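Side-chain contacts in Uly1 (Catenovulum maritimum, PDB 7DRQ), which is an ulvan lyase of polysaccharide lyase family 24, a calcium-binding enzyme that cleaves the algal polysaccharide ulvan, probably by beta-elimination: residues 205-208 with 214-217; 229-234 with 238-243; 409-414 with 418-423; 446-451 with 457-462. All coordinates share one frame; numbering follows the deposited sequence.

Contact 1: residues 205-208 with 214-217; sequences TFFT and LFLH
The ring of F207 lies across the base of the F215 side chain, with F215 CB over one of its faces, displaced toward the rim and 3.6 Å from the F207 ring centroid. This is a CH-pi contact more than a stack: the two ring planes are only 12° apart, but the rings have slid so far past each other that they barely overlap. With chi1 at 51°, CG of F207 sits between its own backbone N and carbonyl carbon, which carries the ring over the opposing strand. There its edge also meets H217, F207 CE1 being 3.8 Å from H217 ND1, and the three rings form an aromatic cluster. H217 lies alongside T205, its CE1 3.3 Å from T205 CB. The T205 carbonyl oxygen is gripped twice from the same residue, by H217 N at 3.0 Å and by H217 ND1 at 3.0 Å, the two donors approaching from opposite faces of the carbonyl plane. The ND1 bond is bent (133° at the hydrogen), yet it would limit the rotation of the imidazole. On the other face of the hairpin, L216 CD1 lies over one face of the F206 ring, displaced toward the rim, 4.0 Å from its centroid, while L214 CD1 meets T208 CG2 at 3.6 Å. F206 continues onto A112, A114 and L125, whereas F207 and H217 reach M266. A hairpin whose two faces pack on different parts of the chain, strands 111-115 and 122-126 against 261-269, is consistent with a beta-propeller blade of the BNR repeat-containing family.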
loop_
_atom_site.group_PDB
_atom_site.type_symbol
_atom_site.label_atom_id
_atom_site.label_comp_id
_atom_site.label_asym_id
_atom_site.label_seq_id
_atom_site.Cartn_x
_atom_site.Cartn_y
_atom_site.Cartn_z
ATOM N N THR A 205 -4.544 -3.433 0.237
ATOM C CA THR A 205 -4.500 -2.370 1.236
ATOM C C THR A 205 -5.824 -2.355 1.983
ATOM O O THR A 205 -6.861 -2.060 1.383
ATOM C CB THR A 205 -4.234 -1.005 0.595
ATOM O OG1 THR A 205 -2.990 -1.048 -0.110
ATOM C CG2 THR A 205 -4.145 0.084 1.677
ATOM N N PHE A 206 -5.783 -2.667 3.276
ATOM C CA PHE A 206 -6.956 -2.633 4.132
ATOM C C PHE A 206 -7.146 -1.247 4.740
ATOM O O PHE A 206 -6.194 -0.484 4.923
ATOM C CB PHE A 206 -6.833 -3.641 5.280
ATOM C CG PHE A 206 -6.699 -5.083 4.852
ATOM C CD1 PHE A 206 -7.830 -5.860 4.605
ATOM C CD2 PHE A 206 -5.447 -5.689 4.808
ATOM C CE1 PHE A 206 -7.707 -7.200 4.268
ATOM C CE2 PHE A 206 -5.315 -7.023 4.477
ATOM C CZ PHE A 206 -6.452 -7.786 4.201
ATOM N N PHE A 207 -8.388 -0.943 5.101
ATOM C CA PHE A 207 -8.673 0.228 5.918
ATOM C C PHE A 207 -9.881 -0.077 6.793
ATOM O O PHE A 207 -10.671 -0.975 6.498
ATOM C CB PHE A 207 -8.911 1.491 5.073
ATOM C CG PHE A 207 -9.913 1.329 3.957
ATOM C CD1 PHE A 207 -9.525 0.824 2.720
ATOM C CD2 PHE A 207 -11.244 1.712 4.133
ATOM C CE1 PHE A 207 -10.436 0.693 1.685
ATOM C CE2 PHE A 207 -12.165 1.590 3.097
ATOM C CZ PHE A 207 -11.770 1.072 1.880
ATOM N N THR A 208 -10.012 0.684 7.880
ATOM C CA THR A 208 -11.064 0.471 8.866
ATOM C C THR A 208 -11.814 1.769 9.123
ATOM O O THR A 208 -11.252 2.862 9.034
ATOM C CB THR A 208 -10.512 -0.058 10.202
ATOM O OG1 THR A 208 -9.479 0.814 10.683
ATOM C CG2 THR A 208 -9.909 -1.437 10.016
ATOM N N LEU A 214 -14.274 -3.236 8.546
ATOM C CA LEU A 214 -13.003 -3.521 7.895
ATOM C C LEU A 214 -13.238 -3.656 6.399
ATOM O O LEU A 214 -14.176 -4.345 5.972
ATOM C CB LEU A 214 -12.378 -4.804 8.443
ATOM C CG LEU A 214 -11.137 -5.323 7.719
ATOM C CD1 LEU A 214 -9.997 -4.310 7.786
ATOM C CD2 LEU A 214 -10.698 -6.657 8.330
ATOM N N PHE A 215 -12.396 -2.997 5.612
ATOM C CA PHE A 215 -12.525 -2.986 4.160
ATOM C C PHE A 215 -11.187 -3.328 3.522
ATOM O O PHE A 215 -10.128 -3.208 4.145
ATOM C CB PHE A 215 -12.974 -1.623 3.623
ATOM C CG PHE A 215 -14.257 -1.119 4.210
ATOM C CD1 PHE A 215 -14.264 -0.416 5.402
ATOM C CD2 PHE A 215 -15.463 -1.310 3.537
ATOM C CE1 PHE A 215 -15.457 0.065 5.938
ATOM C CE2 PHE A 215 -16.644 -0.823 4.058
ATOM C CZ PHE A 215 -16.648 -0.142 5.259
ATOM N N LEU A 216 -11.238 -3.709 2.248
ATOM C CA LEU A 216 -10.034 -3.988 1.484
ATOM C C LEU A 216 -10.189 -3.397 0.091
ATOM O O LEU A 216 -11.281 -3.440 -0.469
ATOM C CB LEU A 216 -9.781 -5.487 1.374
ATOM C CG LEU A 216 -8.785 -5.834 0.272
ATOM C CD1 LEU A 216 -7.306 -5.612 0.748
ATOM C CD2 LEU A 216 -9.009 -7.209 -0.264
ATOM N N HIS A 217 -9.122 -2.815 -0.454
ATOM C CA HIS A 217 -9.129 -2.499 -1.877
ATOM C C HIS A 217 -7.862 -3.003 -2.551
ATOM O O HIS A 217 -6.810 -3.138 -1.928
ATOM C CB HIS A 217 -9.354 -0.992 -2.165
ATOM C CG HIS A 217 -8.172 -0.104 -1.898
ATOM N ND1 HIS A 217 -7.586 0.012 -0.656
ATOM C CD2 HIS A 217 -7.527 0.776 -2.701
ATOM C CE1 HIS A 217 -6.602 0.897 -0.715
ATOM N NE2 HIS A 217 -6.548 1.376 -1.946
#

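Contact 2: residues 229-234 with 238-243; sequences VFNKYL and GKWSHF
F243 is gripped like the filling of a sandwich: V229 CG2 lies over one face, 3.7 Å from the ring centroid, and the amide group of N231 stacks on the opposite face with its plane tilted by just 10°. A chi1 of 59° turns the N231 side chain so that its flat amide comes over the phenyl ring, while N231 CB rests 3.4 Å from S241 O. Further along, the indole of W240 supports Y233, whose CB stands 3.5 Å from the centroid of the six-membered ring and practically on its normal. The tyrosine ring itself lies obliquely to the five-membered ring, CD1 of Y233 being 3.4 Å from W240 NE1. Both polar ends are held from outside, W240 NE1 by the hydroxyl of Y150 and Y233 OH by D119, so these buried aromatics are anchored as well as packed. Between the two clusters the regular ladder is interrupted, and at S241 the side chain stands where a backbone carbonyl would accept: its OG accepts a hydrogen bond from K232 N at 2.9 Å, while S241 N donates to K232 O at 2.8 Å. At the hairpin end L234 N donates to K239 O at 2.7 Å. G238, with positive phi, and K239 both face L234, the arrangement of a G1 beta bulge, here closing the outermost hairpin of its four-stranded propeller blade.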
loop_
_atom_site.group_PDB
_atom_site.type_symbol
_atom_site.label_atom_id
_atom_site.label_comp_id
_atom_site.label_asym_id
_atom_site.label_seq_id
_atom_site.Cartn_x
_atom_site.Cartn_y
_atom_site.Cartn_z
ATOM N N VAL A 229 -10.904 -2.118 -7.066
ATOM C CA VAL A 229 -12.042 -2.862 -6.539
ATOM C C VAL A 229 -11.918 -2.877 -5.024
ATOM O O VAL A 229 -10.808 -2.854 -4.485
ATOM C CB VAL A 229 -12.127 -4.300 -7.094
ATOM C CG1 VAL A 229 -12.379 -4.286 -8.619
ATOM C CG2 VAL A 229 -10.870 -5.096 -6.761
ATOM N N PHE A 230 -13.059 -2.886 -4.339
ATOM C CA PHE A 230 -13.034 -2.886 -2.881
ATOM C C PHE A 230 -14.204 -3.696 -2.343
ATOM O O PHE A 230 -15.242 -3.836 -2.995
ATOM C CB PHE A 230 -13.049 -1.458 -2.299
ATOM C CG PHE A 230 -14.309 -0.671 -2.597
ATOM C CD1 PHE A 230 -14.535 -0.133 -3.862
ATOM C CD2 PHE A 230 -15.244 -0.441 -1.600
ATOM C CE1 PHE A 230 -15.683 0.602 -4.126
ATOM C CE2 PHE A 230 -16.396 0.293 -1.846
ATOM C CZ PHE A 230 -16.621 0.812 -3.118
ATOM N N ASN A 231 -14.026 -4.237 -1.136
ATOM C CA ASN A 231 -15.066 -5.037 -0.513
ATOM C C ASN A 231 -15.067 -4.753 0.984
ATOM O O ASN A 231 -14.280 -3.943 1.485
ATOM C CB ASN A 231 -14.882 -6.533 -0.813
ATOM C CG ASN A 231 -13.537 -7.067 -0.336
ATOM O OD1 ASN A 231 -12.778 -6.373 0.337
ATOM N ND2 ASN A 231 -13.241 -8.314 -0.690
ATOM N N LYS A 232 -15.967 -5.422 1.692
ATOM C CA LYS A 232 -16.163 -5.213 3.117
ATOM C C LYS A 232 -16.182 -6.562 3.812
ATOM O O LYS A 232 -16.700 -7.547 3.273
ATOM C CB LYS A 232 -17.462 -4.437 3.399
ATOM C CG LYS A 232 -17.825 -4.355 4.884
ATOM C CD LYS A 232 -18.993 -3.414 5.159
ATOM C CE LYS A 232 -20.311 -3.999 4.707
ATOM N NZ LYS A 232 -21.446 -3.070 5.009
ATOM N N TYR A 233 -15.599 -6.605 5.004
ATOM C CA TYR A 233 -15.627 -7.811 5.811
ATOM C C TYR A 233 -16.971 -7.918 6.521
ATOM O O TYR A 233 -17.423 -6.970 7.172
ATOM C CB TYR A 233 -14.483 -7.795 6.823
ATOM C CG TYR A 233 -14.483 -9.019 7.687
ATOM C CD1 TYR A 233 -14.446 -10.291 7.116
ATOM C CD2 TYR A 233 -14.582 -8.913 9.070
ATOM C CE1 TYR A 233 -14.471 -11.414 7.895
ATOM C CE2 TYR A 233 -14.613 -10.038 9.864
ATOM C CZ TYR A 233 -14.560 -11.289 9.270
ATOM O OH TYR A 233 -14.594 -12.412 10.057
ATOM N N LEU A 234 -17.623 -9.065 6.378
ATOM C CA LEU A 234 -18.921 -9.302 7.008
ATOM C C LEU A 234 -18.664 -10.165 8.239
ATOM O O LEU A 234 -18.672 -11.395 8.167
ATOM C CB LEU A 234 -19.876 -9.964 6.025
ATOM C CG LEU A 234 -20.001 -9.251 4.672
ATOM C CD1 LEU A 234 -20.905 -10.045 3.725
ATOM C CD2 LEU A 234 -20.518 -7.822 4.857
ATOM N N GLY A 238 -18.448 -14.267 8.715
ATOM C CA GLY A 238 -17.116 -14.846 8.603
ATOM C C GLY A 238 -16.562 -14.839 7.195
ATOM O O GLY A 238 -15.814 -15.751 6.819
ATOM N N LYS A 239 -16.912 -13.837 6.403
ATOM C CA LYS A 239 -16.456 -13.767 5.020
ATOM C C LYS A 239 -16.582 -12.326 4.550
ATOM O O LYS A 239 -17.010 -11.441 5.298
ATOM C CB LYS A 239 -17.251 -14.724 4.125
ATOM C CG LYS A 239 -18.724 -14.389 4.019
ATOM C CD LYS A 239 -19.466 -15.494 3.284
ATOM C CE LYS A 239 -20.854 -15.039 2.861
ATOM N NZ LYS A 239 -21.591 -16.166 2.219
ATOM N N TRP A 240 -16.216 -12.100 3.293
ATOM C CA TRP A 240 -16.205 -10.775 2.699
ATOM C C TRP A 240 -17.277 -10.661 1.626
ATOM O O TRP A 240 -17.701 -11.652 1.030
ATOM C CB TRP A 240 -14.843 -10.471 2.081
ATOM C CG TRP A 240 -13.744 -10.441 3.092
ATOM C CD1 TRP A 240 -13.208 -11.514 3.762
ATOM C CD2 TRP A 240 -13.043 -9.286 3.554
ATOM N NE1 TRP A 240 -12.214 -11.086 4.609
ATOM C CE2 TRP A 240 -12.094 -9.726 4.502
ATOM C CE3 TRP A 240 -13.126 -7.921 3.263
ATOM C CZ2 TRP A 240 -11.226 -8.846 5.162
ATOM C CZ3 TRP A 240 -12.255 -7.043 3.912
ATOM C CH2 TRP A 240 -11.328 -7.512 4.856
ATOM N N SER A 241 -17.712 -9.428 1.400
ATOM C CA SER A 241 -18.613 -9.140 0.299
ATOM C C SER A 241 -17.888 -9.286 -1.043
ATOM O O SER A 241 -16.654 -9.371 -1.121
ATOM C CB SER A 241 -19.188 -7.733 0.450
ATOM O OG SER A 241 -18.155 -6.764 0.365
ATOM N N HIS A 242 -18.683 -9.319 -2.112
ATOM C CA HIS A 242 -18.148 -9.332 -3.468
ATOM C C HIS A 242 -17.435 -8.021 -3.759
ATOM O O HIS A 242 -17.915 -6.950 -3.384
ATOM C CB HIS A 242 -19.296 -9.538 -4.464
ATOM C CG HIS A 242 -18.857 -9.846 -5.865
ATOM N ND1 HIS A 242 -18.152 -8.953 -6.643
ATOM C CD2 HIS A 242 -19.078 -10.934 -6.644
ATOM C CE1 HIS A 242 -17.924 -9.492 -7.831
ATOM N NE2 HIS A 242 -18.490 -10.687 -7.864
ATOM N N PHE A 243 -16.279 -8.109 -4.421
ATOM C CA PHE A 243 -15.554 -6.909 -4.830
ATOM C C PHE A 243 -16.464 -5.990 -5.638
ATOM O O PHE A 243 -17.238 -6.443 -6.485
ATOM C CB PHE A 243 -14.332 -7.280 -5.674
ATOM C CG PHE A 243 -13.053 -7.427 -4.890
ATOM C CD1 PHE A 243 -12.636 -6.442 -3.999
ATOM C CD2 PHE A 243 -12.260 -8.549 -5.064
ATOM C CE1 PHE A 243 -11.446 -6.581 -3.300
ATOM C CE2 PHE A 243 -11.075 -8.706 -4.363
ATOM C CZ PHE A 243 -10.664 -7.719 -3.476
#

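Contact 3: residues 409-414 with 418-423; sequences IYIIGL and RPFVEQ
Backbone bonds zip I411 to E422 and G413 to F420 in two antiparallel hydrogen-bonded pairs, E422 N reaching I411 O at 2.8 Å. The chief ring contact is F420 on G413. Chi1 of 68° swings the F420 ring across the facing strand, with G413 CA 4.1 Å from the ring centroid over one face and I411 CG2 4.0 Å from F420 CE1. Replacing F420 with an alanine would probably uncover the G413 backbone and deprive R433 of its cation-pi partner. R433 also forms a salt bridge with E422, so the ring and the carboxylate share one guanidinium. Apolar and alongside contacts carry the other face: Y410 CD1 touches V421 CG1 at 3.5 Å, and Q423 CB runs beside the same ring, 3.6 Å from Y410 CE1, with its amide nearly perpendicular to it. L414 CD2 meets P419 CG at 3.9 Å. The hairpin forms the middle of a four-stranded sheet, flanked by strands 403-405 and 432-436, while I412, L414 and P419 pack against strands 444-452 and 455-462 of the next sheet.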
loop_
_atom_site.group_PDB
_atom_site.type_symbol
_atom_site.label_atom_id
_atom_site.label_comp_id
_atom_site.label_asym_id
_atom_site.label_seq_id
_atom_site.Cartn_x
_atom_site.Cartn_y
_atom_site.Cartn_z
ATOM N N ILE A 409 -1.606 18.059 9.469
ATOM C CA ILE A 409 -1.041 17.110 8.521
ATOM C C ILE A 409 0.455 17.015 8.789
ATOM O O ILE A 409 1.064 17.909 9.385
ATOM C CB ILE A 409 -1.306 17.496 7.046
ATOM C CG1 ILE A 409 -0.742 18.891 6.748
ATOM C CG2 ILE A 409 -2.800 17.391 6.729
ATOM C CD1 ILE A 409 -0.867 19.303 5.252
ATOM N N TYR A 410 1.052 15.915 8.340
ATOM C CA TYR A 410 2.441 15.620 8.659
ATOM C C TYR A 410 3.182 15.093 7.444
ATOM O O TYR A 410 2.629 14.324 6.654
ATOM C CB TYR A 410 2.566 14.579 9.773
ATOM C CG TYR A 410 1.926 14.981 11.061
ATOM C CD1 TYR A 410 2.647 15.683 12.024
ATOM C CD2 TYR A 410 0.604 14.651 11.333
ATOM C CE1 TYR A 410 2.065 16.045 13.223
ATOM C CE2 TYR A 410 0.014 15.020 12.526
ATOM C CZ TYR A 410 0.750 15.710 13.465
ATOM O OH TYR A 410 0.166 16.080 14.653
ATOM N N ILE A 411 4.447 15.517 7.318
ATOM C CA ILE A 411 5.447 14.849 6.502
ATOM C C ILE A 411 6.343 14.079 7.460
ATOM O O ILE A 411 6.799 14.634 8.464
ATOM C CB ILE A 411 6.263 15.855 5.674
ATOM C CG1 ILE A 411 5.387 16.538 4.622
ATOM C CG2 ILE A 411 7.464 15.174 5.018
ATOM C CD1 ILE A 411 5.970 17.859 4.143
ATOM N N ILE A 412 6.567 12.798 7.178
ATOM C CA ILE A 412 7.348 11.930 8.052
ATOM C C ILE A 412 8.355 11.197 7.178
ATOM O O ILE A 412 7.983 10.597 6.163
ATOM C CB ILE A 412 6.460 10.936 8.820
ATOM C CG1 ILE A 412 5.457 11.687 9.706
ATOM C CG2 ILE A 412 7.316 9.953 9.638
ATOM C CD1 ILE A 412 4.278 10.829 10.159
ATOM N N GLY A 413 9.620 11.239 7.566
ATOM C CA GLY A 413 10.619 10.663 6.704
ATOM C C GLY A 413 11.929 10.465 7.418
ATOM O O GLY A 413 12.014 10.565 8.641
ATOM N N LEU A 414 12.949 10.175 6.624
ATOM C CA LEU A 414 14.300 9.955 7.117
ATOM C C LEU A 414 15.197 11.029 6.534
ATOM O O LEU A 414 15.191 11.255 5.320
ATOM C CB LEU A 414 14.805 8.562 6.732
ATOM C CG LEU A 414 13.899 7.431 7.229
ATOM C CD1 LEU A 414 14.287 6.067 6.643
ATOM C CD2 LEU A 414 13.925 7.375 8.759
ATOM N N ARG A 418 17.811 9.452 9.910
ATOM C CA ARG A 418 17.148 9.657 11.179
ATOM C C ARG A 418 15.724 10.154 10.965
ATOM O O ARG A 418 15.490 11.017 10.110
ATOM C CB ARG A 418 17.925 10.666 12.032
ATOM C CG ARG A 418 19.426 10.334 12.065
ATOM C CD ARG A 418 20.081 10.820 13.330
ATOM N NE ARG A 418 20.000 12.270 13.490
ATOM C CZ ARG A 418 20.866 13.139 12.979
ATOM N NH1 ARG A 418 21.884 12.720 12.238
ATOM N NH2 ARG A 418 20.709 14.435 13.206
ATOM N N PRO A 419 14.762 9.611 11.703
ATOM C CA PRO A 419 13.365 10.023 11.507
ATOM C C PRO A 419 13.152 11.493 11.849
ATOM O O PRO A 419 13.680 12.010 12.836
ATOM C CB PRO A 419 12.593 9.105 12.460
ATOM C CG PRO A 419 13.447 7.886 12.567
ATOM C CD PRO A 419 14.871 8.412 12.552
ATOM N N PHE A 420 12.365 12.171 11.014
ATOM C CA PHE A 420 11.913 13.517 11.312
ATOM C C PHE A 420 10.411 13.581 11.085
ATOM O O PHE A 420 9.853 12.787 10.327
ATOM C CB PHE A 420 12.604 14.576 10.444
ATOM C CG PHE A 420 12.234 14.515 8.988
ATOM C CD1 PHE A 420 11.133 15.219 8.501
ATOM C CD2 PHE A 420 12.989 13.770 8.097
ATOM C CE1 PHE A 420 10.797 15.165 7.164
ATOM C CE2 PHE A 420 12.654 13.717 6.749
ATOM C CZ PHE A 420 11.558 14.415 6.285
ATOM N N VAL A 421 9.780 14.558 11.733
ATOM C CA VAL A 421 8.368 14.874 11.530
ATOM C C VAL A 421 8.246 16.366 11.265
ATOM O O VAL A 421 8.733 17.182 12.053
ATOM C CB VAL A 421 7.500 14.492 12.739
ATOM C CG1 VAL A 421 6.036 14.874 12.468
ATOM C CG2 VAL A 421 7.634 13.006 13.071
ATOM N N GLU A 422 7.600 16.723 10.161
ATOM C CA GLU A 422 7.218 18.099 9.879
ATOM C C GLU A 422 5.710 18.198 9.990
ATOM O O GLU A 422 4.998 17.266 9.609
ATOM C CB GLU A 422 7.667 18.524 8.487
ATOM C CG GLU A 422 9.128 18.220 8.241
ATOM C CD GLU A 422 9.954 19.455 8.024
ATOM O OE1 GLU A 422 11.183 19.301 7.845
ATOM O OE2 GLU A 422 9.381 20.575 8.022
ATOM N N GLN A 423 5.218 19.309 10.521
ATOM C CA GLN A 423 3.795 19.412 10.815
ATOM C C GLN A 423 3.259 20.739 10.311
ATOM O O GLN A 423 3.946 21.759 10.382
ATOM C CB GLN A 423 3.560 19.251 12.327
ATOM C CG GLN A 423 2.446 20.056 12.929
ATOM C CD GLN A 423 2.492 20.010 14.451
ATOM O OE1 GLN A 423 2.917 19.010 15.036
ATOM N NE2 GLN A 423 2.075 21.092 15.093
HETATM O O HOH W 1 1.499 16.997 16.460
#

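Contact 4: residues 446-451 with 457-462; sequences KGIVHI and YYYLLE
Y458 reaches across to G447 within an antiparallel hairpin whose sheet also includes the strand that opens the chain, 3-15, and the last strand, 469-478; such pairing of chain ends in one blade is the ring closure familiar from beta-propellers. The backbone ladder holds two full hydrogen-bonded pairs, I448 with Y459 and H450 with Y457. Y459 N donates to I448 O at 2.9 Å, and one further bond links L461 N to K446 O.

Among the aromatic contacts, the Y458 ring comes obliquely against the glycine backbone, its CE1 3.6 Å from G447 CA, and turns an edge to I448 O. L460 CD2, from its own strand, sits over the centre of the ring on one face. A serine in place of Y458 would probably leave a gap beside G447 and V449, L460 without the ring it packs on and the bridging water without one partner. The H450 carbonyl oxygen lies at the Y457 ring edge, in its plane, 3.6 Å from Y457 CD1.

The apolar contacts divide between the two faces. V449 CG2 touches Y458 CE1 at 3.7 Å. On the reverse side I448 and Y459 run alongside one another, I448 CG1 3.7 Å from Y459 CB, and the Y459 hydroxyl continues to the T63 carbonyl oxygen.

A water links the two strands: near the plane of the Y458 ring, it donates to G447 O at 3.0 Å and is hydrogen-bonded to Y458 OH at 2.8 Å.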
loop_
_atom_site.group_PDB
_atom_site.type_symbol
_atom_site.label_atom_id
_atom_site.label_comp_id
_atom_site.label_asym_id
_atom_site.label_seq_id
_atom_site.Cartn_x
_atom_site.Cartn_y
_atom_site.Cartn_z
ATOM N N LYS A 446 14.847 2.811 5.189
ATOM C CA LYS A 446 13.483 2.770 4.672
ATOM C C LYS A 446 12.542 2.680 5.858
ATOM O O LYS A 446 12.859 2.037 6.854
ATOM C CB LYS A 446 13.298 1.565 3.739
ATOM C CG LYS A 446 11.949 1.483 3.038
ATOM C CD LYS A 446 11.817 0.142 2.301
ATOM C CE LYS A 446 10.714 0.183 1.245
ATOM N NZ LYS A 446 9.359 0.423 1.833
ATOM N N GLY A 447 11.379 3.300 5.749
ATOM C CA GLY A 447 10.378 3.132 6.790
ATOM C C GLY A 447 8.990 3.217 6.209
ATOM O O GLY A 447 8.775 3.860 5.176
ATOM N N ILE A 448 8.044 2.533 6.855
ATOM C CA ILE A 448 6.631 2.743 6.557
ATOM C C ILE A 448 5.924 3.229 7.812
ATOM O O ILE A 448 6.241 2.831 8.939
ATOM C CB ILE A 448 5.923 1.495 5.980
ATOM C CG1 ILE A 448 5.947 0.337 6.960
ATOM C CG2 ILE A 448 6.513 1.107 4.614
ATOM C CD1 ILE A 448 5.207 -0.907 6.422
ATOM N N VAL A 449 4.938 4.098 7.594
ATOM C CA VAL A 449 4.273 4.860 8.645
ATOM C C VAL A 449 2.868 4.313 8.854
ATOM O O VAL A 449 2.151 4.043 7.882
ATOM C CB VAL A 449 4.217 6.346 8.246
ATOM C CG1 VAL A 449 3.271 7.116 9.161
ATOM C CG2 VAL A 449 5.615 6.945 8.231
ATOM N N HIS A 450 2.466 4.174 10.120
ATOM C CA HIS A 450 1.077 3.925 10.493
ATOM C C HIS A 450 0.717 4.865 11.633
ATOM O O HIS A 450 1.366 4.840 12.679
ATOM C CB HIS A 450 0.867 2.467 10.910
ATOM C CG HIS A 450 -0.547 2.143 11.285
ATOM N ND1 HIS A 450 -1.543 1.989 10.346
ATOM C CD2 HIS A 450 -1.128 1.937 12.489
ATOM C CE1 HIS A 450 -2.683 1.713 10.955
ATOM N NE2 HIS A 450 -2.459 1.668 12.255
ATOM N N ILE A 451 -0.301 5.705 11.430
ATOM C CA ILE A 451 -0.785 6.619 12.460
ATOM C C ILE A 451 -1.973 5.965 13.151
ATOM O O ILE A 451 -2.908 5.508 12.482
ATOM C CB ILE A 451 -1.184 7.979 11.856
ATOM C CG1 ILE A 451 -0.040 8.562 11.012
ATOM C CG2 ILE A 451 -1.629 8.942 12.960
ATOM C CD1 ILE A 451 1.245 8.753 11.780
ATOM N N TYR A 457 3.570 5.003 14.443
ATOM C CA TYR A 457 4.211 3.695 14.483
ATOM C C TYR A 457 5.085 3.613 13.247
ATOM O O TYR A 457 4.576 3.546 12.123
ATOM C CB TYR A 457 3.162 2.577 14.525
ATOM C CG TYR A 457 2.378 2.601 15.818
ATOM C CD1 TYR A 457 1.357 3.530 16.019
ATOM C CD2 TYR A 457 2.691 1.727 16.863
ATOM C CE1 TYR A 457 0.654 3.575 17.212
ATOM C CE2 TYR A 457 1.997 1.775 18.073
ATOM C CZ TYR A 457 0.979 2.698 18.236
ATOM O OH TYR A 457 0.283 2.746 19.427
ATOM N N TYR A 458 6.401 3.683 13.446
ATOM C CA TYR A 458 7.355 3.755 12.340
ATOM C C TYR A 458 8.061 2.413 12.249
ATOM O O TYR A 458 8.799 2.034 13.160
ATOM C CB TYR A 458 8.355 4.894 12.562
ATOM C CG TYR A 458 8.869 5.546 11.303
ATOM C CD1 TYR A 458 8.542 5.056 10.046
ATOM C CD2 TYR A 458 9.706 6.666 11.381
ATOM C CE1 TYR A 458 9.013 5.674 8.900
ATOM C CE2 TYR A 458 10.181 7.282 10.250
ATOM C CZ TYR A 458 9.847 6.788 9.014
ATOM O OH TYR A 458 10.337 7.432 7.901
ATOM N N TYR A 459 7.844 1.724 11.144
ATOM C CA TYR A 459 8.351 0.372 10.915
ATOM C C TYR A 459 9.541 0.533 9.978
ATOM O O TYR A 459 9.374 0.942 8.825
ATOM C CB TYR A 459 7.220 -0.479 10.331
ATOM C CG TYR A 459 7.457 -1.964 10.148
ATOM C CD1 TYR A 459 8.586 -2.602 10.644
ATOM C CD2 TYR A 459 6.523 -2.727 9.453
ATOM C CE1 TYR A 459 8.777 -3.978 10.457
ATOM C CE2 TYR A 459 6.699 -4.081 9.264
ATOM C CZ TYR A 459 7.824 -4.706 9.754
ATOM O OH TYR A 459 7.952 -6.064 9.530
ATOM N N LEU A 460 10.735 0.233 10.470
ATOM C CA LEU A 460 11.959 0.769 9.888
ATOM C C LEU A 460 12.969 -0.321 9.548
ATOM O O LEU A 460 13.142 -1.266 10.313
ATOM C CB LEU A 460 12.606 1.751 10.871
ATOM C CG LEU A 460 11.828 3.039 11.120
ATOM C CD1 LEU A 460 12.160 3.611 12.495
ATOM C CD2 LEU A 460 12.121 4.068 10.021
ATOM N N LEU A 461 13.649 -0.162 8.412
ATOM C CA LEU A 461 14.785 -0.999 8.026
ATOM C C LEU A 461 16.081 -0.291 8.422
ATOM O O LEU A 461 16.325 0.843 7.996
ATOM C CB LEU A 461 14.773 -1.267 6.522
ATOM C CG LEU A 461 15.989 -1.978 5.911
ATOM C CD1 LEU A 461 16.063 -3.401 6.378
ATOM C CD2 LEU A 461 15.899 -1.939 4.383
ATOM N N GLU A 462 16.910 -0.954 9.224
ATOM C CA GLU A 462 18.152 -0.321 9.663
ATOM C C GLU A 462 19.155 -0.263 8.520
ATOM O O GLU A 462 19.305 -1.217 7.753
ATOM C CB GLU A 462 18.755 -1.066 10.857
ATOM C CG GLU A 462 20.056 -0.423 11.402
ATOM C CD GLU A 462 20.455 -0.984 12.773
ATOM O OE1 GLU A 462 20.396 -2.220 12.958
ATOM O OE2 GLU A 462 20.811 -0.186 13.676
HETATM O O HOH W 2 9.316 6.817 5.422
#

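Overall arrangement
From the N terminus, contact 1 closes the loop 209-213 and contact 2 the short turn 235-237; contacts 3 and 4 follow with 415-417 and 452-456. All four are local hairpins in series, and none nests in or crosses another. Contacts 1 and 2 are consecutive halves of one four-stranded sheet, joined where strands 214-220 and 225-234 pair side by side. Contacts 3 and 4 belong to two different sheets that touch face to face, I412 against V449 and L414 against Y458. Contact 2 lies across the chain's centre from both, about 34 Å from contact 3 between centres, whereas contacts 1 and 4 approach to about 7 Å between nearest atoms.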